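Local structure of CghA (Chaetomium globosum, 6KBC) at residues 24-32 with 168-176. The protein is a fungal protein of the Diels-Alderase family, built from two calycin-like beta domains, and holds the ligand WK1 in a pocket. Sequence-based numbering, arbitrary orientation.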
ATOM      1  N   SER A  24     -17.156   4.894  11.148  1.00 39.60           N
ATOM      2  CA  SER A  24     -18.132   3.835  10.970  1.00 37.19           C
ATOM      3  C   SER A  24     -17.425   2.479  10.917  1.00 40.28           C
ATOM      4  O   SER A  24     -16.198   2.388  10.801  1.00 39.79           O
ATOM      5  CB  SER A  24     -18.962   4.066   9.709  1.00 42.05           C
ATOM      6  OG  SER A  24     -18.172   3.928   8.548  1.00 45.81           O
ATOM      7  N   ALA A  25     -18.220   1.416  10.998  1.00 36.77           N
ATOM      8  CA  ALA A  25     -17.691   0.085  11.236  1.00 39.41           C
ATOM      9  C   ALA A  25     -17.172  -0.556   9.951  1.00 43.47           C
ATOM     10  O   ALA A  25     -17.495  -0.140   8.833  1.00 36.05           O
ATOM     11  CB  ALA A  25     -18.760  -0.811  11.858  1.00 41.33           C
ATOM     12  N   VAL A  26     -16.337  -1.587  10.133  1.00 40.63           N
ATOM     13  CA  VAL A  26     -15.958  -2.444   9.018  1.00 37.11           C
ATOM     14  C   VAL A  26     -17.203  -3.100   8.453  1.00 41.00           C
ATOM     15  O   VAL A  26     -18.027  -3.651   9.195  1.00 38.85           O
ATOM     16  CB  VAL A  26     -14.950  -3.513   9.461  1.00 37.94           C
ATOM     17  CG1 VAL A  26     -14.628  -4.441   8.289  1.00 38.26           C
ATOM     18  CG2 VAL A  26     -13.687  -2.879  10.015  1.00 36.15           C
ATOM     19  N   ILE A  27     -17.337  -3.069   7.135  1.00 36.30           N
ATOM     20  CA  ILE A  27     -18.379  -3.802   6.426  1.00 36.80           C
ATOM     21  C   ILE A  27     -17.773  -5.099   5.923  1.00 37.22           C
ATOM     22  O   ILE A  27     -16.860  -5.055   5.079  1.00 39.55           O
ATOM     23  CB  ILE A  27     -18.964  -2.981   5.269  1.00 37.18           C
ATOM     24  CG1 ILE A  27     -19.427  -1.614   5.773  1.00 38.29           C
ATOM     25  CG2 ILE A  27     -20.080  -3.759   4.581  1.00 39.11           C
ATOM     26  CD1 ILE A  27     -19.683  -0.602   4.669  1.00 38.53           C
ATOM     27  N   PRO A  28     -18.225  -6.261   6.387  1.00 34.37           N
ATOM     28  CA  PRO A  28     -17.713  -7.521   5.849  1.00 36.17           C
ATOM     29  C   PRO A  28     -17.970  -7.643   4.357  1.00 40.26           C
ATOM     30  O   PRO A  28     -18.946  -7.108   3.821  1.00 35.91           O
ATOM     31  CB  PRO A  28     -18.487  -8.588   6.630  1.00 36.62           C
ATOM     32  CG  PRO A  28     -19.684  -7.883   7.166  1.00 39.12           C
ATOM     33  CD  PRO A  28     -19.256  -6.471   7.417  1.00 38.53           C
ATOM     34  N   ASN A  29     -17.068  -8.363   3.692  1.00 34.00           N
ATOM     35  CA  ASN A  29     -17.168  -8.681   2.268  1.00 38.76           C
ATOM     36  C   ASN A  29     -17.383  -7.435   1.407  1.00 36.34           C
ATOM     37  O   ASN A  29     -18.162  -7.437   0.452  1.00 39.00           O
ATOM     38  CB  ASN A  29     -18.281  -9.691   2.016  1.00 39.72           C
ATOM     39  CG  ASN A  29     -18.139 -10.374   0.686  1.00 44.10           C
ATOM     40  OD1 ASN A  29     -17.022 -10.714   0.257  1.00 39.17           O
ATOM     41  ND2 ASN A  29     -19.261 -10.578   0.011  1.00 44.08           N
ATOM     42  N   SER A  30     -16.659  -6.369   1.720  1.00 34.96           N
ATOM     43  CA  SER A  30     -16.794  -5.119   0.990  1.00 34.64           C
ATOM     44  C   SER A  30     -15.433  -4.460   0.842  1.00 35.67           C
ATOM     45  O   SER A  30     -14.562  -4.594   1.706  1.00 32.87           O
ATOM     46  CB  SER A  30     -17.766  -4.174   1.707  1.00 32.89           C
ATOM     47  OG  SER A  30     -17.640  -2.841   1.259  1.00 32.90           O
ATOM     48  N   GLY A  31     -15.264  -3.739  -0.268  1.00 32.58           N
ATOM     49  CA  GLY A  31     -14.119  -2.863  -0.412  1.00 29.73           C
ATOM     50  C   GLY A  31     -14.038  -1.794   0.653  1.00 35.83           C
ATOM     51  O   GLY A  31     -12.953  -1.247   0.890  1.00 28.67           O
ATOM     52  N   ASN A  32     -15.162  -1.476   1.306  1.00 33.51           N
ATOM     53  CA  ASN A  32     -15.193  -0.446   2.344  1.00 30.45           C
ATOM     54  C   ASN A  32     -14.694   0.893   1.822  1.00 31.98           C
ATOM     55  O   ASN A  32     -14.116   1.684   2.566  1.00 32.42           O
ATOM     56  CB  ASN A  32     -14.387  -0.862   3.579  1.00 32.43           C
ATOM     57  CG  ASN A  32     -15.146  -1.811   4.477  1.00 32.73           C
ATOM     58  OD1 ASN A  32     -15.738  -1.391   5.477  1.00 35.90           O
ATOM     59  ND2 ASN A  32     -15.129  -3.090   4.141  1.00 30.98           N
ATOM     60  N   LEU A 168     -11.401 -10.037  -0.174  1.00 28.79           N
ATOM     61  CA  LEU A 168     -12.118  -9.113   0.703  1.00 29.03           C
ATOM     62  C   LEU A 168     -12.201  -9.688   2.118  1.00 28.15           C
ATOM     63  O   LEU A 168     -12.348 -10.901   2.288  1.00 25.65           O
ATOM     64  CB  LEU A 168     -13.522  -8.829   0.146  1.00 29.64           C
ATOM     65  CG  LEU A 168     -13.526  -8.032  -1.173  1.00 31.42           C
ATOM     66  CD1 LEU A 168     -14.932  -7.949  -1.807  1.00 33.17           C
ATOM     67  CD2 LEU A 168     -12.974  -6.622  -0.967  1.00 28.29           C
ATOM     68  N   PRO A 169     -12.073  -8.848   3.147  1.00 27.00           N
ATOM     69  CA  PRO A 169     -12.145  -9.358   4.517  1.00 29.42           C
ATOM     70  C   PRO A 169     -13.568  -9.750   4.869  1.00 36.22           C
ATOM     71  O   PRO A 169     -14.534  -9.061   4.522  1.00 31.75           O
ATOM     72  CB  PRO A 169     -11.664  -8.179   5.365  1.00 29.22           C
ATOM     73  CG  PRO A 169     -12.038  -6.985   4.561  1.00 28.24           C
ATOM     74  CD  PRO A 169     -11.865  -7.391   3.114  1.00 28.05           C
ATOM     75  N   GLN A 170     -13.685 -10.868   5.570  1.00 36.19           N
ATOM     76  CA  GLN A 170     -14.972 -11.449   5.906  1.00 33.56           C
ATOM     77  C   GLN A 170     -15.406 -11.091   7.321  1.00 38.49           C
ATOM     78  O   GLN A 170     -16.477 -11.521   7.761  1.00 38.04           O
ATOM     79  CB  GLN A 170     -14.899 -12.965   5.747  1.00 32.43           C
ATOM     80  CG  GLN A 170     -14.541 -13.481   4.334  1.00 35.40           C
ATOM     81  CD  GLN A 170     -15.393 -12.893   3.212  1.00 42.38           C
ATOM     82  OE1 GLN A 170     -15.034 -11.889   2.589  1.00 39.55           O
ATOM     83  NE2 GLN A 170     -16.547 -13.509   2.967  1.00 43.65           N
ATOM     84  N   SER A 171     -14.608 -10.289   8.022  1.00 33.70           N
ATOM     85  CA  SER A 171     -14.764 -10.000   9.440  1.00 36.12           C
ATOM     86  C   SER A 171     -13.877  -8.808   9.769  1.00 36.93           C
ATOM     87  O   SER A 171     -13.001  -8.428   8.987  1.00 35.05           O
ATOM     88  CB  SER A 171     -14.395 -11.222  10.287  1.00 36.53           C
ATOM     89  OG  SER A 171     -12.979 -11.377  10.354  1.00 36.31           O
ATOM     90  N   ASP A 172     -14.119  -8.206  10.935  1.00 34.49           N
ATOM     91  CA  ASP A 172     -13.272  -7.105  11.371  1.00 34.43           C
ATOM     92  C   ASP A 172     -11.820  -7.547  11.498  1.00 32.54           C
ATOM     93  O   ASP A 172     -10.905  -6.808  11.118  1.00 30.22           O
ATOM     94  CB  ASP A 172     -13.773  -6.544  12.701  1.00 42.71           C
ATOM     95  CG  ASP A 172     -15.017  -5.700  12.542  1.00 48.63           C
ATOM     96  OD1 ASP A 172     -15.788  -5.948  11.586  1.00 48.97           O
ATOM     97  OD2 ASP A 172     -15.210  -4.779  13.363  1.00 54.82           O
ATOM     98  N   ARG A 173     -11.597  -8.758  12.020  1.00 32.44           N
ATOM     99  CA  ARG A 173     -10.245  -9.280  12.204  1.00 35.37           C
ATOM    100  C   ARG A 173      -9.498  -9.372  10.875  1.00 34.16           C
ATOM    101  O   ARG A 173      -8.310  -9.043  10.795  1.00 29.38           O
ATOM    102  CB  ARG A 173     -10.318 -10.655  12.876  1.00 34.67           C
ATOM    103  CG  ARG A 173      -8.983 -11.377  13.053  1.00 30.60           C
ATOM    104  CD  ARG A 173      -8.065 -10.562  13.939  1.00 32.61           C
ATOM    105  NE  ARG A 173      -6.729 -11.140  14.056  1.00 29.93           N
ATOM    106  CZ  ARG A 173      -5.755 -10.956  13.170  1.00 30.99           C
ATOM    107  NH1 ARG A 173      -5.980 -10.224  12.082  1.00 25.96           N
ATOM    108  NH2 ARG A 173      -4.555 -11.501  13.380  1.00 27.66           N
ATOM    109  N   GLU A 174     -10.181  -9.820   9.819  1.00 29.52           N
ATOM    110  CA  GLU A 174      -9.535  -9.971   8.521  1.00 28.80           C
ATOM    111  C   GLU A 174      -9.215  -8.638   7.860  1.00 28.49           C
ATOM    112  O   GLU A 174      -8.363  -8.594   6.970  1.00 28.36           O
ATOM    113  CB  GLU A 174     -10.417 -10.820   7.617  1.00 30.07           C
ATOM    114  CG  GLU A 174     -10.684 -12.197   8.203  1.00 32.23           C
ATOM    115  CD  GLU A 174     -11.147 -13.195   7.154  1.00 42.85           C
ATOM    116  OE1 GLU A 174     -10.899 -14.409   7.326  1.00 51.50           O
ATOM    117  OE2 GLU A 174     -11.768 -12.759   6.161  1.00 36.40           O
ATOM    118  N   ALA A 175      -9.857  -7.554   8.273  1.00 25.39           N
ATOM    119  CA  ALA A 175      -9.533  -6.240   7.742  1.00 26.94           C
ATOM    120  C   ALA A 175      -8.410  -5.561   8.505  1.00 26.29           C
ATOM    121  O   ALA A 175      -7.863  -4.560   8.028  1.00 24.62           O
ATOM    122  CB  ALA A 175     -10.772  -5.338   7.771  1.00 31.34           C
ATOM    123  N   GLU A 176      -8.068  -6.077   9.680  1.00 24.91           N
ATOM    124  CA  GLU A 176      -7.102  -5.417  10.531  1.00 27.65           C
ATOM    125  C   GLU A 176      -5.694  -5.604   9.986  1.00 23.36           C
ATOM    126  O   GLU A 176      -5.358  -6.660   9.447  1.00 24.24           O
ATOM    127  CB  GLU A 176      -7.188  -5.993  11.944  1.00 29.14           C
ATOM    128  CG  GLU A 176      -8.412  -5.522  12.710  1.00 31.98           C
ATOM    129  CD  GLU A 176      -8.386  -5.957  14.167  1.00 34.68           C
ATOM    130  OE1 GLU A 176      -7.874  -7.064  14.455  1.00 31.79           O
ATOM    131  OE2 GLU A 176      -8.864  -5.177  15.016  1.00 34.93           O
TER
HETATM  132  O   HOH W   1     -15.756  -2.399  12.845  1.00 42.88           O
HETATM  133  O   HOH W   2     -18.032  -4.664  11.810  1.00 46.88           O
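Val26 meets Asp172 through CB and Ala175 through CG1. Its CG1 lies 4.0 Å from Ala175 CB, the apolar side-chain pair of the contact; a methyl fits here because it points toward the loop and is buried. With CG1 anti to the backbone N (chi1 177°), this branch reaches toward the helix, while CB rests 3.3 Å from Asp172 OD1 as the two side chains run past each other in opposite directions. Leu168 lays CD2 over the backbone of residues 30-31, 3.7 Å from Ser30 O.

The backbones are tied by Asn29 N donating to Pro169 O at 2.8 Å. Two waters bridge Val26 and Asp172, whose carboxylate can accept from both: one accepts from Val26 N and donates to Asp172 OD2, the other donates to both Val26 O and Asp172 OD1.

Each segment is also braced internally. The amide of Asn32 suits a tight loop because it both accepts from Ile27 N at OD1 (2.8 Å) and donates through ND2 to Ile27 O and Ser30 O. In 168-176, Ser171 is the N-cap of the weakly bonded helical turn, its OG accepting from Glu174 N (3.2 Å), and Glu174 OE2 in turn accepts from Gln170 N.

The contact thus fastens the loop between strands 6-10 and 46-54 to the short helix 172-175 and the loop leading into it, with Tyr182 of strand 181-200 and Trp230 of strand 223-231 packing against Val26.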